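Local coordinates for protein alpha-1,2-mannosidase (PDB 2WW2) that probably hydrolyses alpha-mannosides with inversion of configuration at the anomeric carbon, as a calcium-dependent member of glycoside hydrolase family 92, at residues Lys620-Asp625 with Gly629-Trp634; Gly578-Gly583 with Arg608-Lys613; Arg285-Cys290 with Phe637-Phe642; Tyr292-Phe297 with Arg336-Leu341. All blocks are in the same frame, centred on the assembly; numbering follows the deposited sequence.

Contact 1: residues Lys620-Asp625 with Gly629-Trp634. With NA (sodium ion), chain F.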
loop_
_atom_site.group_PDB
_atom_site.type_symbol
_atom_site.label_atom_id
_atom_site.label_comp_id
_atom_site.label_asym_id
_atom_site.label_seq_id
_atom_site.Cartn_x
_atom_site.Cartn_y
_atom_site.Cartn_z
ATOM N N LYS A 620 -11.548 -2.795 21.353
ATOM C CA LYS A 620 -10.498 -2.593 20.339
ATOM C C LYS A 620 -9.527 -1.480 20.701
ATOM O O LYS A 620 -9.030 -0.774 19.811
ATOM C CB LYS A 620 -11.127 -2.321 18.971
ATOM C CG LYS A 620 -12.072 -3.443 18.554
ATOM C CD LYS A 620 -12.820 -3.131 17.268
ATOM C CE LYS A 620 -13.932 -4.151 17.073
ATOM N NZ LYS A 620 -14.618 -3.950 15.772
ATOM N N GLY A 621 -9.235 -1.349 22.000
ATOM C CA GLY A 621 -8.549 -0.168 22.538
ATOM C C GLY A 621 -7.056 -0.003 22.317
ATOM O O GLY A 621 -6.514 1.088 22.548
ATOM N N TYR A 622 -6.377 -1.074 21.907
ATOM C CA TYR A 622 -4.977 -0.971 21.447
ATOM C C TYR A 622 -5.021 -0.928 19.921
ATOM O O TYR A 622 -4.845 -1.961 19.251
ATOM C CB TYR A 622 -4.147 -2.166 21.939
ATOM C CG TYR A 622 -3.851 -2.126 23.432
ATOM C CD1 TYR A 622 -2.823 -1.330 23.928
ATOM C CD2 TYR A 622 -4.593 -2.888 24.342
ATOM C CE1 TYR A 622 -2.527 -1.276 25.294
ATOM C CE2 TYR A 622 -4.315 -2.841 25.719
ATOM C CZ TYR A 622 -3.276 -2.024 26.180
ATOM O OH TYR A 622 -2.975 -1.964 27.521
ATOM N N CYS A 623 -5.321 0.261 19.379
ATOM C CA CYS A 623 -5.700 0.414 17.962
ATOM C C CYS A 623 -4.603 0.109 16.955
ATOM O O CYS A 623 -4.898 -0.400 15.867
ATOM C CB CYS A 623 -6.257 1.821 17.675
ATOM S SG CYS A 623 -7.569 2.324 18.806
ATOM N N GLY A 624 -3.360 0.437 17.293
ATOM C CA GLY A 624 -2.237 0.173 16.390
ATOM C C GLY A 624 -2.242 -1.266 15.867
ATOM O O GLY A 624 -2.331 -2.222 16.652
ATOM N N ASP A 625 -2.146 -1.423 14.541
ATOM C CA ASP A 625 -2.068 -2.751 13.926
ATOM C C ASP A 625 -0.926 -3.566 14.543
ATOM O O ASP A 625 -0.982 -4.793 14.616
ATOM C CB ASP A 625 -1.808 -2.624 12.423
ATOM C CG ASP A 625 -3.053 -2.238 11.649
ATOM O OD1 ASP A 625 -4.189 -2.399 12.180
ATOM O OD2 ASP A 625 -2.885 -1.775 10.501
ATOM N N GLY A 629 -1.047 -4.884 22.895
ATOM C CA GLY A 629 -1.161 -4.718 24.340
ATOM C C GLY A 629 0.164 -4.381 24.996
ATOM O O GLY A 629 0.179 -3.907 26.132
ATOM N N GLN A 630 1.269 -4.587 24.267
ATOM C CA GLN A 630 2.615 -4.418 24.835
ATOM C C GLN A 630 2.970 -2.970 25.164
ATOM O O GLN A 630 3.956 -2.715 25.844
ATOM C CB GLN A 630 3.705 -5.061 23.955
ATOM C CG GLN A 630 4.046 -4.350 22.641
ATOM C CD GLN A 630 3.137 -4.760 21.485
ATOM O OE1 GLN A 630 2.084 -5.384 21.690
ATOM N NE2 GLN A 630 3.536 -4.403 20.260
ATOM N N THR A 631 2.149 -2.027 24.714
ATOM C CA THR A 631 2.411 -0.630 24.978
ATOM C C THR A 631 1.715 -0.127 26.263
ATOM O O THR A 631 1.651 1.063 26.484
ATOM C CB THR A 631 1.974 0.253 23.806
ATOM O OG1 THR A 631 0.546 0.219 23.714
ATOM C CG2 THR A 631 2.600 -0.242 22.487
ATOM N N SER A 632 1.215 -1.024 27.108
ATOM C CA SER A 632 0.534 -0.589 28.347
ATOM C C SER A 632 1.396 0.362 29.214
ATOM O O SER A 632 0.952 1.431 29.597
ATOM C CB SER A 632 0.047 -1.799 29.163
ATOM O OG SER A 632 1.150 -2.537 29.712
ATOM N N ALA A 633 2.642 -0.005 29.482
ATOM C CA ALA A 633 3.520 0.844 30.294
ATOM C C ALA A 633 3.948 2.099 29.528
ATOM O O ALA A 633 4.151 3.179 30.117
ATOM C CB ALA A 633 4.753 0.045 30.730
ATOM N N TRP A 634 4.079 1.950 28.212
ATOM C CA TRP A 634 4.385 3.078 27.345
ATOM C C TRP A 634 3.290 4.142 27.515
ATOM O O TRP A 634 3.560 5.344 27.636
ATOM C CB TRP A 634 4.460 2.611 25.884
ATOM C CG TRP A 634 4.878 3.680 24.913
ATOM C CD1 TRP A 634 6.135 3.882 24.409
ATOM C CD2 TRP A 634 4.043 4.688 24.326
ATOM N NE1 TRP A 634 6.129 4.954 23.545
ATOM C CE2 TRP A 634 4.858 5.461 23.473
ATOM C CE3 TRP A 634 2.679 4.998 24.421
ATOM C CZ2 TRP A 634 4.359 6.535 22.729
ATOM C CZ3 TRP A 634 2.195 6.074 23.695
ATOM C CH2 TRP A 634 3.024 6.822 22.856
HETATM NA NA NA F . -3.826 -3.703 17.848
HETATM O O HOH W 1 -5.487 -3.096 16.216
HETATM O O HOH W 2 -2.750 -5.548 16.529
#

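Contact 2: residues Gly578-Gly583 with Arg608-Lys613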
loop_
_atom_site.group_PDB
_atom_site.type_symbol
_atom_site.label_atom_id
_atom_site.label_comp_id
_atom_site.label_asym_id
_atom_site.label_seq_id
_atom_site.Cartn_x
_atom_site.Cartn_y
_atom_site.Cartn_z
ATOM N N GLY A 578 1.247 1.754 7.544
ATOM C CA GLY A 578 2.210 1.459 8.614
ATOM C C GLY A 578 3.553 2.179 8.604
ATOM O O GLY A 578 4.579 1.573 8.936
ATOM N N GLN A 579 3.562 3.466 8.248
ATOM C CA GLN A 579 4.793 4.263 8.264
ATOM C C GLN A 579 5.340 4.368 9.695
ATOM O O GLN A 579 6.562 4.247 9.927
ATOM C CB GLN A 579 4.561 5.660 7.672
ATOM N N TYR A 580 4.434 4.590 10.654
ATOM C CA TYR A 580 4.792 4.453 12.071
ATOM C C TYR A 580 4.170 3.187 12.651
ATOM O O TYR A 580 2.949 3.073 12.734
ATOM C CB TYR A 580 4.374 5.678 12.893
ATOM C CG TYR A 580 4.628 5.501 14.380
ATOM C CD1 TYR A 580 5.863 5.040 14.846
ATOM C CD2 TYR A 580 3.633 5.785 15.317
ATOM C CE1 TYR A 580 6.105 4.868 16.223
ATOM C CE2 TYR A 580 3.861 5.618 16.676
ATOM C CZ TYR A 580 5.093 5.160 17.125
ATOM O OH TYR A 580 5.305 4.990 18.472
ATOM N N ALA A 581 4.999 2.226 13.040
ATOM C CA ALA A 581 4.463 0.974 13.554
ATOM C C ALA A 581 4.373 1.048 15.071
ATOM O O ALA A 581 5.170 0.440 15.780
ATOM C CB ALA A 581 5.332 -0.205 13.119
ATOM N N HIS A 582 3.410 1.810 15.568
ATOM C CA HIS A 582 3.292 1.989 17.010
ATOM C C HIS A 582 3.169 0.624 17.703
ATOM O O HIS A 582 2.308 -0.184 17.373
ATOM C CB HIS A 582 2.109 2.888 17.375
ATOM C CG HIS A 582 2.018 3.169 18.845
ATOM N ND1 HIS A 582 2.999 3.861 19.526
ATOM C CD2 HIS A 582 1.083 2.829 19.770
ATOM C CE1 HIS A 582 2.666 3.953 20.802
ATOM N NE2 HIS A 582 1.506 3.335 20.977
ATOM N N GLY A 583 4.049 0.372 18.656
ATOM C CA GLY A 583 4.072 -0.911 19.333
ATOM C C GLY A 583 5.271 -1.740 18.918
ATOM O O GLY A 583 5.730 -2.596 19.678
ATOM N N ARG A 608 1.235 13.354 21.860
ATOM C CA ARG A 608 -0.162 13.618 22.176
ATOM C C ARG A 608 -1.086 13.108 21.064
ATOM O O ARG A 608 -2.164 12.600 21.328
ATOM C CB ARG A 608 -0.379 15.107 22.484
ATOM C CG ARG A 608 0.409 15.541 23.755
ATOM C CD ARG A 608 -0.223 14.955 25.018
ATOM N NE ARG A 608 -1.597 15.453 25.157
ATOM C CZ ARG A 608 -1.897 16.653 25.650
ATOM N NH1 ARG A 608 -0.934 17.460 26.073
ATOM N NH2 ARG A 608 -3.160 17.055 25.720
ATOM N N ASN A 609 -0.635 13.198 19.821
ATOM C CA ASN A 609 -1.425 12.693 18.692
ATOM C C ASN A 609 -1.617 11.164 18.800
ATOM O O ASN A 609 -2.739 10.658 18.680
ATOM C CB ASN A 609 -0.739 13.089 17.384
ATOM C CG ASN A 609 -1.668 13.067 16.199
ATOM O OD1 ASN A 609 -2.844 13.425 16.292
ATOM N ND2 ASN A 609 -1.135 12.661 15.056
ATOM N N VAL A 610 -0.536 10.440 19.076
ATOM C CA VAL A 610 -0.615 8.986 19.268
ATOM C C VAL A 610 -1.550 8.608 20.440
ATOM O O VAL A 610 -2.396 7.734 20.316
ATOM C CB VAL A 610 0.794 8.357 19.464
ATOM C CG1 VAL A 610 0.684 6.933 20.018
ATOM C CG2 VAL A 610 1.582 8.354 18.127
ATOM N N MET A 611 -1.414 9.281 21.576
ATOM C CA MET A 611 -2.260 8.965 22.722
ATOM C C MET A 611 -3.735 9.159 22.384
ATOM O O MET A 611 -4.579 8.361 22.804
ATOM C CB MET A 611 -1.860 9.778 23.962
ATOM C CG MET A 611 -0.493 9.381 24.526
ATOM S SD MET A 611 -0.201 9.837 26.247
ATOM C CE MET A 611 0.224 11.578 26.145
ATOM N N ASP A 612 -4.042 10.200 21.622
ATOM C CA ASP A 612 -5.431 10.483 21.244
ATOM C C ASP A 612 -5.939 9.510 20.180
ATOM O O ASP A 612 -7.095 9.106 20.208
ATOM C CB ASP A 612 -5.566 11.909 20.699
ATOM C CG ASP A 612 -5.515 12.985 21.794
ATOM O OD1 ASP A 612 -5.608 12.669 23.006
ATOM O OD2 ASP A 612 -5.383 14.176 21.427
ATOM N N LYS A 613 -5.091 9.151 19.221
ATOM C CA LYS A 613 -5.588 8.437 18.037
ATOM C C LYS A 613 -5.454 6.916 18.045
ATOM O O LYS A 613 -6.216 6.237 17.363
ATOM C CB LYS A 613 -4.968 9.030 16.772
ATOM C CG LYS A 613 -5.660 10.339 16.428
ATOM C CD LYS A 613 -4.791 11.293 15.680
ATOM C CE LYS A 613 -5.682 12.489 15.248
ATOM N NZ LYS A 613 -4.909 13.469 14.497
#

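Contact 3: residues Arg285-Cys290 with Phe637-Phe642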
loop_
_atom_site.group_PDB
_atom_site.type_symbol
_atom_site.label_atom_id
_atom_site.label_comp_id
_atom_site.label_asym_id
_atom_site.label_seq_id
_atom_site.Cartn_x
_atom_site.Cartn_y
_atom_site.Cartn_z
ATOM N N ARG A 285 -10.182 5.822 32.061
ATOM C CA ARG A 285 -10.314 4.373 31.795
ATOM C C ARG A 285 -9.117 3.817 31.038
ATOM O O ARG A 285 -8.620 2.729 31.353
ATOM C CB ARG A 285 -11.619 4.083 31.050
ATOM C CG ARG A 285 -12.837 4.349 31.952
ATOM C CD ARG A 285 -14.112 3.902 31.305
ATOM N NE ARG A 285 -14.304 4.511 30.006
ATOM C CZ ARG A 285 -15.273 5.378 29.722
ATOM N NH1 ARG A 285 -16.141 5.740 30.666
ATOM N NH2 ARG A 285 -15.364 5.885 28.489
ATOM N N THR A 286 -8.642 4.556 30.054
ATOM C CA THR A 286 -7.513 4.056 29.257
ATOM C C THR A 286 -6.292 3.942 30.146
ATOM O O THR A 286 -5.637 2.906 30.190
ATOM C CB THR A 286 -7.237 4.977 28.055
ATOM O OG1 THR A 286 -8.443 5.114 27.289
ATOM C CG2 THR A 286 -6.150 4.365 27.145
ATOM N N PHE A 287 -6.011 5.013 30.882
ATOM C CA PHE A 287 -4.847 5.072 31.767
ATOM C C PHE A 287 -4.843 3.961 32.828
ATOM O O PHE A 287 -3.849 3.249 32.990
ATOM C CB PHE A 287 -4.801 6.445 32.456
ATOM C CG PHE A 287 -3.598 6.646 33.343
ATOM C CD1 PHE A 287 -2.337 6.905 32.787
ATOM C CD2 PHE A 287 -3.718 6.581 34.726
ATOM C CE1 PHE A 287 -1.231 7.094 33.604
ATOM C CE2 PHE A 287 -2.620 6.770 35.550
ATOM C CZ PHE A 287 -1.369 7.024 34.992
ATOM N N TYR A 288 -5.938 3.827 33.577
ATOM C CA TYR A 288 -5.955 2.836 34.649
ATOM C C TYR A 288 -6.060 1.411 34.137
ATOM O O TYR A 288 -5.547 0.504 34.762
ATOM C CB TYR A 288 -7.030 3.182 35.706
ATOM C CG TYR A 288 -6.526 4.350 36.530
ATOM C CD1 TYR A 288 -5.426 4.182 37.375
ATOM C CD2 TYR A 288 -7.089 5.623 36.411
ATOM C CE1 TYR A 288 -4.909 5.242 38.114
ATOM C CE2 TYR A 288 -6.572 6.694 37.138
ATOM C CZ TYR A 288 -5.480 6.487 37.991
ATOM O OH TYR A 288 -4.946 7.532 38.724
ATOM N N SER A 289 -6.712 1.215 33.000
ATOM C CA SER A 289 -6.689 -0.112 32.357
ATOM C C SER A 289 -5.273 -0.507 31.955
ATOM O O SER A 289 -4.846 -1.632 32.219
ATOM C CB SER A 289 -7.611 -0.133 31.144
ATOM O OG SER A 289 -8.971 0.103 31.528
ATOM N N CYS A 290 -4.541 0.414 31.326
ATOM C CA CYS A 290 -3.137 0.135 30.981
ATOM C C CYS A 290 -2.313 -0.120 32.230
ATOM O O CYS A 290 -1.436 -0.993 32.228
ATOM C CB CYS A 290 -2.524 1.295 30.167
ATOM S SG CYS A 290 -3.191 1.433 28.501
ATOM N N PHE A 637 3.544 5.791 31.275
ATOM C CA PHE A 637 4.614 6.783 31.280
ATOM C C PHE A 637 4.233 8.005 30.434
ATOM O O PHE A 637 4.303 9.133 30.906
ATOM C CB PHE A 637 5.899 6.165 30.734
ATOM C CG PHE A 637 6.795 5.591 31.796
ATOM C CD1 PHE A 637 7.366 6.418 32.758
ATOM C CD2 PHE A 637 7.072 4.227 31.828
ATOM C CE1 PHE A 637 8.199 5.888 33.752
ATOM C CE2 PHE A 637 7.891 3.685 32.814
ATOM C CZ PHE A 637 8.473 4.518 33.761
ATOM N N SER A 638 3.850 7.778 29.180
ATOM C CA SER A 638 3.596 8.900 28.268
ATOM C C SER A 638 2.497 9.830 28.773
ATOM O O SER A 638 2.613 11.057 28.650
ATOM C CB SER A 638 3.301 8.411 26.840
ATOM O OG SER A 638 4.457 7.786 26.302
ATOM N N ALA A 639 1.440 9.268 29.348
ATOM C CA ALA A 639 0.397 10.097 29.977
ATOM C C ALA A 639 0.911 10.939 31.148
ATOM O O ALA A 639 0.444 12.059 31.381
ATOM C CB ALA A 639 -0.777 9.222 30.455
ATOM N N MET A 640 1.850 10.388 31.906
ATOM C CA MET A 640 2.452 11.129 33.017
ATOM C C MET A 640 3.350 12.253 32.498
ATOM O O MET A 640 3.590 13.246 33.192
ATOM C CB MET A 640 3.271 10.178 33.919
ATOM C CG MET A 640 2.416 9.196 34.748
ATOM S SD MET A 640 3.366 8.340 36.037
ATOM C CE MET A 640 4.649 7.494 35.112
ATOM N N GLY A 641 3.897 12.090 31.302
ATOM C CA GLY A 641 4.697 13.168 30.736
ATOM C C GLY A 641 6.159 12.868 30.454
ATOM O O GLY A 641 6.894 13.769 30.013
ATOM N N PHE A 642 6.592 11.632 30.702
ATOM C CA PHE A 642 8.029 11.295 30.587
ATOM C C PHE A 642 8.221 9.795 30.379
ATOM O O PHE A 642 7.329 9.014 30.691
ATOM C CB PHE A 642 8.835 11.782 31.813
ATOM C CG PHE A 642 8.254 11.358 33.138
ATOM C CD1 PHE A 642 8.577 10.121 33.697
ATOM C CD2 PHE A 642 7.381 12.197 33.822
ATOM C CE1 PHE A 642 8.030 9.724 34.903
ATOM C CE2 PHE A 642 6.821 11.806 35.042
ATOM C CZ PHE A 642 7.143 10.573 35.585
#

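Contact 4: residues Tyr292-Phe297 with Arg336-Leu341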
loop_
_atom_site.group_PDB
_atom_site.type_symbol
_atom_site.label_atom_id
_atom_site.label_comp_id
_atom_site.label_asym_id
_atom_site.label_seq_id
_atom_site.Cartn_x
_atom_site.Cartn_y
_atom_site.Cartn_z
ATOM N N TYR A 292 -3.399 -1.291 35.177
ATOM C CA TYR A 292 -3.776 -2.634 35.651
ATOM C C TYR A 292 -3.022 -3.718 34.890
ATOM O O TYR A 292 -2.450 -4.636 35.496
ATOM C CB TYR A 292 -5.297 -2.819 35.506
ATOM C CG TYR A 292 -5.772 -4.203 35.141
ATOM C CD1 TYR A 292 -5.961 -5.176 36.125
ATOM C CD2 TYR A 292 -6.093 -4.527 33.822
ATOM C CE1 TYR A 292 -6.429 -6.461 35.798
ATOM C CE2 TYR A 292 -6.567 -5.809 33.484
ATOM C CZ TYR A 292 -6.739 -6.759 34.482
ATOM O OH TYR A 292 -7.196 -8.017 34.155
ATOM N N ARG A 293 -2.994 -3.590 33.564
ATOM C CA ARG A 293 -2.347 -4.586 32.719
ATOM C C ARG A 293 -0.870 -4.648 33.080
ATOM O O ARG A 293 -0.252 -5.710 33.082
ATOM C CB ARG A 293 -2.554 -4.241 31.227
ATOM C CG ARG A 293 -2.196 -5.357 30.249
ATOM C CD ARG A 293 -2.475 -4.981 28.775
ATOM N NE ARG A 293 -2.056 -6.045 27.858
ATOM C CZ ARG A 293 -2.859 -6.653 26.983
ATOM N NH1 ARG A 293 -2.379 -7.607 26.197
ATOM N NH2 ARG A 293 -4.140 -6.298 26.878
ATOM N N THR A 294 -0.300 -3.498 33.424
ATOM C CA THR A 294 1.120 -3.433 33.714
ATOM C C THR A 294 1.491 -4.069 35.065
ATOM O O THR A 294 2.625 -4.526 35.253
ATOM C CB THR A 294 1.597 -1.965 33.693
ATOM O OG1 THR A 294 1.329 -1.394 32.400
ATOM C CG2 THR A 294 3.063 -1.884 34.006
ATOM N N LEU A 295 0.553 -4.113 36.007
ATOM C CA LEU A 295 0.842 -4.679 37.329
ATOM C C LEU A 295 0.585 -6.199 37.468
ATOM O O LEU A 295 0.632 -6.738 38.573
ATOM C CB LEU A 295 0.025 -3.961 38.408
ATOM C CG LEU A 295 0.165 -2.430 38.479
ATOM C CD1 LEU A 295 -0.492 -1.931 39.758
ATOM C CD2 LEU A 295 1.643 -1.996 38.415
ATOM N N LEU A 296 0.264 -6.860 36.368
ATOM C CA LEU A 296 0.003 -8.301 36.394
ATOM C C LEU A 296 1.268 -9.161 36.351
ATOM O O LEU A 296 1.379 -10.136 37.103
ATOM C CB LEU A 296 -0.929 -8.694 35.246
ATOM C CG LEU A 296 -2.364 -8.147 35.329
ATOM C CD1 LEU A 296 -3.128 -8.473 34.032
ATOM C CD2 LEU A 296 -3.110 -8.657 36.573
ATOM N N PHE A 297 2.212 -8.820 35.468
ATOM C CA PHE A 297 3.408 -9.666 35.226
ATOM C C PHE A 297 4.676 -8.863 35.512
ATOM O O PHE A 297 4.656 -7.640 35.443
ATOM C CB PHE A 297 3.478 -10.111 33.752
ATOM C CG PHE A 297 2.279 -10.894 33.275
ATOM C CD1 PHE A 297 2.290 -12.287 33.316
ATOM C CD2 PHE A 297 1.173 -10.245 32.749
ATOM C CE1 PHE A 297 1.207 -13.030 32.852
ATOM C CE2 PHE A 297 0.063 -10.975 32.283
ATOM C CZ PHE A 297 0.081 -12.367 32.339
ATOM N N ARG A 336 11.781 -2.440 28.552
ATOM C CA ARG A 336 11.678 -1.116 27.925
ATOM C C ARG A 336 10.919 -0.109 28.796
ATOM O O ARG A 336 11.330 1.055 28.905
ATOM C CB ARG A 336 11.044 -1.211 26.508
ATOM C CG ARG A 336 11.884 -2.090 25.536
ATOM C CD ARG A 336 11.168 -2.555 24.258
ATOM N NE ARG A 336 11.840 -3.747 23.710
ATOM C CZ ARG A 336 12.874 -3.714 22.868
ATOM N NH1 ARG A 336 13.361 -2.551 22.461
ATOM N NH2 ARG A 336 13.429 -4.847 22.435
ATOM N N ALA A 337 9.814 -0.529 29.398
ATOM C CA ALA A 337 9.010 0.419 30.176
ATOM C C ALA A 337 8.342 -0.197 31.403
ATOM O O ALA A 337 8.116 0.488 32.395
ATOM C CB ALA A 337 7.940 1.074 29.268
ATOM N N VAL A 338 7.984 -1.475 31.323
ATOM C CA VAL A 338 7.279 -2.136 32.433
ATOM C C VAL A 338 8.170 -2.187 33.695
ATOM O O VAL A 338 7.789 -1.726 34.777
ATOM C CB VAL A 338 6.797 -3.578 32.034
ATOM C CG1 VAL A 338 6.363 -4.359 33.269
ATOM C CG2 VAL A 338 5.628 -3.503 31.009
ATOM N N HIS A 339 9.361 -2.752 33.574
ATOM C CA HIS A 339 10.231 -2.788 34.753
ATOM C C HIS A 339 10.697 -1.411 35.195
ATOM O O HIS A 339 10.773 -1.153 36.386
ATOM C CB HIS A 339 11.367 -3.799 34.567
ATOM C CG HIS A 339 10.882 -5.205 34.664
ATOM N ND1 HIS A 339 10.650 -5.821 35.877
ATOM C CD2 HIS A 339 10.473 -6.079 33.710
ATOM C CE1 HIS A 339 10.175 -7.037 35.666
ATOM N NE2 HIS A 339 10.060 -7.219 34.361
ATOM N N PRO A 340 10.997 -0.509 34.236
ATOM C CA PRO A 340 11.289 0.856 34.686
ATOM C C PRO A 340 10.141 1.479 35.467
ATOM O O PRO A 340 10.386 2.204 36.433
ATOM C CB PRO A 340 11.533 1.606 33.387
ATOM C CG PRO A 340 12.205 0.512 32.487
ATOM C CD PRO A 340 11.413 -0.745 32.838
ATOM N N LEU A 341 8.894 1.223 35.065
ATOM C CA LEU A 341 7.782 1.724 35.871
ATOM C C LEU A 341 7.864 1.146 37.293
ATOM O O LEU A 341 7.641 1.867 38.272
ATOM C CB LEU A 341 6.413 1.402 35.229
ATOM C CG LEU A 341 5.215 2.094 35.904
ATOM C CD1 LEU A 341 5.245 3.600 35.674
ATOM C CD2 LEU A 341 3.826 1.523 35.453
#

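Contact 1: residues Lys620-Asp625 with Gly629-Trp634
Gly629 places its CA over one face of the Tyr622 ring: the CA sits 3.6 Å from the ring centroid and only 3° off the ring normal, a CH-pi contact almost exactly over the centre. With phi at 107° and no side chain, Gly629 brings a bare CA-H group that can settle over the ring face. Thr631 meets the same ring differently, at its edge and near its plane, with OG1 3.7 Å from Tyr622 CD1. Beyond the ring, Tyr622 OH touches Ser632 CB at 3.4 Å. The ring is laid along this turn by its first torsion, with CG anti to the carbonyl carbon (chi1 -72°). Gly629-Ser632 form a type I beta turn, closed by Ser632 N to Gly629 O, that leads into helix 632-640 in the catalytic domain of family 92; Thr631 is the N-cap residue, yet its OG1 bonds to Asp627 and Tyr615 instead of capping. Farther along the same loop, a sodium ion is bound by carbonyl oxygens: Tyr622 O at 2.5 Å and Gly624 O at 2.4 Å. Two waters join them, one donating to Cys623 O and the other to Asp625 O, while Ser19 and Asp627 complete the site through their carbonyl O atoms. Through Ser19 O the ion links loop 620-625 to the N-terminal part of the chain. Asn555 of a second subunit donates to both Cys623 O and Asp625 OD1.

Contact 2: residues Gly578-Gly583 with Arg608-Lys613
Val610 presents its two methyl groups to two different aromatic rings, those of His582 and Tyr580. The CH-pi interaction is made by CG1, which lies 3.8 Å from the centroid of the His582 imidazole and 14° off its normal, over the face. Val610 CG1 comes nearest to His582 CE1, at 3.7 Å. The apolar contact belongs to the other branch: Val610 CG2 comes within 3.8 Å of Tyr580 CE2, with the two side chains crossing at about a right angle. Val610 sends CG1 to the imidazole because that methyl lies opposite the backbone N (chi1 165°), leaving CG2 beside the N for the phenol. Ala581, between the two aromatic residues, is the centre of an inverse gamma turn, and the residues before and after it both point toward helix 600-613, within the loop that follows helix 565-577 of the (alpha/alpha)6-barrel catalytic domain known for this family. Polar bonds then fix the rings relative to each other. Tyr580 OH and His582 ND1 are 2.8 Å apart in a nearly straight hydrogen bond (176°), whose proton may come from either, and His582 NE2 is bonded to Tyr615 OH, so both imidazole nitrogens are engaged and the rotation of the ring is set. Trp634 adds an edge-to-face partner to His582, and Phe551 does the same for Tyr580. On the helix itself, Lys613 NZ donates to Asn609 OD1 at 2.7 Å, using a lone pair in the carbonyl plane. The same ammonium forms a salt bridge with Glu571 on helix 565-577, and Lys613 also packs against Tyr559 of a second subunit.

Contact 3: residues Arg285-Cys290 with Phe637-Phe642
Two helices of the family 92 catalytic domain, 281-294 and 632-640, are far apart in sequence but come together here through Phe287 and Ala639, whose CA atoms are 7.5 Å apart, consistent with the small size of alanine. Ala639 CB lies 3.6 Å from Phe287 CD1 and 3.8 Å from Phe287 CE1, meeting the ring obliquely along that one side. Farther along the same side, Met640 CG reaches Phe287 CE1 at 4.4 Å, a looser apolar contact. The phenyl group extends from its helix toward the partner because CG stands opposite the backbone N (chi1 -177°). Within its own helix the ring lies against Tyr288: Phe287 CD2 lies 3.6 Å above the plane of the phenol, over its centre, while Tyr288 CD2 lies in plane at the edge of the Phe287 ring. Phe659 meets Phe287 edge-to-face, and Val636 adds to the apolar surroundings. Just after the contact Gly641 leaves helical angles with a positive phi (118°) and its N bonds back to Phe637 O, letting the chain turn into strand 642-643. Away from the helix interface, Ser289 OG donates to Arg285 O at 2.7 Å, tilted 30° from the carbonyl plane. The backbone N of Ser289 reaches that oxygen from the opposite face, so a single carbonyl accepts two bonds. No hydrogen bond joins the two segments; this buried meeting of an aromatic ring, a methyl group and a methionine stem is wholly apolar, so its strength probably comes from shape fit and the exclusion of water.

Contact 4: residues Tyr292-Phe297 with Arg336-Leu341
Thr294 and Val338 face each other with CA atoms 6.4 Å apart, where helix 281-294 ends and helix 338-345 begins. Thr294 enters the contact through its methyl group: CG2 lies 3.8 Å from Leu341 CD2 and 4.2 Å from Val338 CG1, touching residues one helical turn apart. With CG2 opposite the backbone N and OG1 beside it (chi1 -59°), the threonine divides its roles. The methyl meets the apolar partners, while the hydroxyl turns back to Cys290 O and also forms a hydrogen bond with Ser632 OG. The Thr294 side chain crosses that of Leu341 at about a right angle but slides past Val338 in the opposite direction. Helix 338-345 thereby packs its first turn on the last turn of helix 281-294, in the (alpha/alpha)6-barrel catalytic domain, and Ala337 occupies the N-cap position. Leu341 N bonds to Ala337 O at 2.9 Å in the first helical turn, from which Val338 and Leu341 both point toward 292-297. Beyond Thr294 the chain leaves helical geometry at Leu295, and Phe297 contributes through its backbone, with O 4.3 Å from Val338 CG1. The Phe297 ring leads away from 336-341, past Asp328 and Asn329, to lie about 3 Å at the nearest atoms from a glycerol, probably from the crystallisation liquor. Helix 632-640 also borders the contact: Ala633 touches Val338, and Val636 and Phe637 pack on Leu341.

How the contacts relate
Helix 632-640 is the common element: contact 1 lies at its start, contact 3 toward its end, and its flank meets contacts 2 and 4. Contacts 1 and 2 (centres about 10 Å apart) touch where Trp634 CH2 lies 3.5 Å from His582 CE1. The sodium ion of contact 1 is about 8 Å from the His582 side chain at the nearest atoms. Contacts 1 and 4 are joined by Ser632 OG and Thr294 OG1, 2.9 Å apart, and contacts 3 and 4 by Phe637 CE2, 3.5 Å from Leu341 N. Contacts 2 and 4, centres about 20 Å apart, do not touch. Contacts 1 and 2 reach the second subunit, and Phe297 of contact 4 borders the glycerol.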